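Local structure of CrtC domain-containing protein (Fusarium vanettenii 77-13-4, 7A0Q) at residues A[186-190]-A[191-195]. The protein probably hydrates the isoflavonoid phytoalexin kievitone, as a fungal kievitone hydratase built from lipocalin-like beta domains. Numbering follows the deposited sequence.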
loop_
_atom_site.group_PDB
_atom_site.type_symbol
_atom_site.label_atom_id
_atom_site.label_comp_id
_atom_site.label_asym_id
_atom_site.label_seq_id
_atom_site.Cartn_x
_atom_site.Cartn_y
_atom_site.Cartn_z
ATOM N N SER A 186 -7.927 -16.364 -5.606
ATOM C CA SER A 186 -8.104 -16.295 -7.045
ATOM C C SER A 186 -8.359 -14.867 -7.502
ATOM O O SER A 186 -8.736 -13.988 -6.719
ATOM C CB SER A 186 -9.265 -17.191 -7.499
ATOM O OG SER A 186 -10.505 -16.639 -7.095
ATOM N N LEU A 187 -8.139 -14.646 -8.795
ATOM C CA LEU A 187 -8.634 -13.458 -9.470
ATOM C C LEU A 187 -9.227 -13.911 -10.792
ATOM O O LEU A 187 -8.741 -14.866 -11.407
ATOM C CB LEU A 187 -7.542 -12.400 -9.692
ATOM C CG LEU A 187 -6.451 -12.605 -10.742
ATOM C CD1 LEU A 187 -5.863 -11.272 -11.159
ATOM C CD2 LEU A 187 -5.359 -13.511 -10.196
ATOM N N THR A 188 -10.297 -13.258 -11.203
ATOM C CA THR A 188 -11.017 -13.654 -12.405
ATOM C C THR A 188 -10.690 -12.654 -13.505
ATOM O O THR A 188 -10.923 -11.449 -13.343
ATOM C CB THR A 188 -12.519 -13.717 -12.147
ATOM O OG1 THR A 188 -12.786 -14.709 -11.150
ATOM C CG2 THR A 188 -13.256 -14.099 -13.427
ATOM N N VAL A 189 -10.136 -13.146 -14.612
ATOM C CA VAL A 189 -9.736 -12.295 -15.730
ATOM C C VAL A 189 -10.352 -12.862 -17.000
ATOM O O VAL A 189 -10.089 -14.016 -17.361
ATOM C CB VAL A 189 -8.207 -12.186 -15.864
ATOM C CG1 VAL A 189 -7.642 -11.319 -14.752
ATOM C CG2 VAL A 189 -7.564 -13.548 -15.834
ATOM N N HIS A 190 -11.181 -12.056 -17.667
ATOM C CA HIS A 190 -11.827 -12.446 -18.921
ATOM C C HIS A 190 -12.592 -13.759 -18.757
ATOM O O HIS A 190 -12.451 -14.699 -19.543
ATOM C CB HIS A 190 -10.802 -12.528 -20.051
ATOM C CG HIS A 190 -10.036 -11.258 -20.251
ATOM N ND1 HIS A 190 -8.668 -11.229 -20.418
ATOM C CD2 HIS A 190 -10.449 -9.969 -20.291
ATOM C CE1 HIS A 190 -8.273 -9.976 -20.561
ATOM N NE2 HIS A 190 -9.334 -9.192 -20.487
ATOM N N GLY A 191 -13.405 -13.819 -17.703
ATOM C CA GLY A 191 -14.204 -14.985 -17.406
ATOM C C GLY A 191 -13.459 -16.155 -16.802
ATOM O O GLY A 191 -14.103 -17.069 -16.270
ATOM N N GLU A 192 -12.126 -16.168 -16.861
ATOM C CA GLU A 192 -11.345 -17.287 -16.352
ATOM C C GLU A 192 -10.892 -16.988 -14.929
ATOM O O GLU A 192 -10.240 -15.966 -14.679
ATOM C CB GLU A 192 -10.144 -17.579 -17.248
ATOM C CG GLU A 192 -9.320 -18.768 -16.777
ATOM C CD GLU A 192 -8.531 -19.419 -17.900
ATOM O OE1 GLU A 192 -7.539 -20.130 -17.607
ATOM O OE2 GLU A 192 -8.913 -19.226 -19.074
ATOM N N LYS A 193 -11.244 -17.881 -14.010
ATOM C CA LYS A 193 -10.827 -17.791 -12.616
ATOM C C LYS A 193 -9.441 -18.410 -12.483
ATOM O O LYS A 193 -9.278 -19.623 -12.651
ATOM C CB LYS A 193 -11.854 -18.503 -11.741
ATOM C CG LYS A 193 -11.620 -18.444 -10.248
ATOM C CD LYS A 193 -12.951 -18.698 -9.550
ATOM C CE LYS A 193 -12.784 -19.097 -8.111
ATOM N NZ LYS A 193 -14.110 -19.347 -7.478
ATOM N N LEU A 194 -8.437 -17.583 -12.200
ATOM C CA LEU A 194 -7.063 -18.045 -12.056
ATOM C C LEU A 194 -6.714 -18.207 -10.586
ATOM O O LEU A 194 -7.050 -17.351 -9.764
ATOM C CB LEU A 194 -6.081 -17.064 -12.695
ATOM C CG LEU A 194 -6.325 -16.663 -14.143
ATOM C CD1 LEU A 194 -5.197 -15.770 -14.604
ATOM C CD2 LEU A 194 -6.410 -17.909 -15.000
ATOM N N ALA A 195 -6.014 -19.289 -10.266
ATOM C CA ALA A 195 -5.603 -19.583 -8.897
ATOM C C ALA A 195 -4.251 -18.956 -8.585
ATOM O O ALA A 195 -3.316 -19.016 -9.389
ATOM C CB ALA A 195 -5.525 -21.093 -8.664
#
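Val189 and Leu194 meet across a tight beta hairpin, in which a type I' turn from Val189 to Glu192 joins the end of strand 171-189 to strand 192-195. The hairpin lies within the CrtC N-terminal lipocalin family region, its centre about 23 Å from the centre of the chain. Its packed face carries Leu187, Val189 and Leu194. Glu192 shares this face, but its carboxylate end turns off into the open beside the turn. CG2 of Val189 sits 3.5 Å from CD1 of Leu194, closer than usual for two methyl groups, and the two side chains cross at about a right angle. With CG1 of Val189 anti to the carbonyl carbon (chi1 -73°), CG2 falls between the backbone N and the carbonyl carbon, and this is the methyl that meets Leu194. Leu187 is looser here, with CD2 4.4 Å from CB of Leu194. Tyr73 of strand 72-81 touches all three apolar residues, and Leu187 and Leu194 are buried.

The other face is looser and more polar. Lys193 runs extended past Ser186, and its CE comes 3.5 Å from OG of Ser186. OG1 of Thr188 lies 4.0 Å from CB of Lys193. Thr188 also packs on Thr146 of strand 145-152, the neighbour on the other side of strand 171-189. At the turn, His190 and Gly191 are exposed and both have positive phi, as a type I' turn requires. The His190 ring swings clear of the hairpin, and its NE2 is hydrogen-bonded to Glu99 OE1.

Two pairs of backbone hydrogen bonds tie the strands together. Leu187 and Leu194 bond each other in both directions, and the bond from Leu194 N to Leu187 O is 2.8 Å long. Val189 and Glu192 close the turn in the same way. There Glu192 N approaches Val189 O from above the carbonyl plane, 59° out of it, at 3.0 Å.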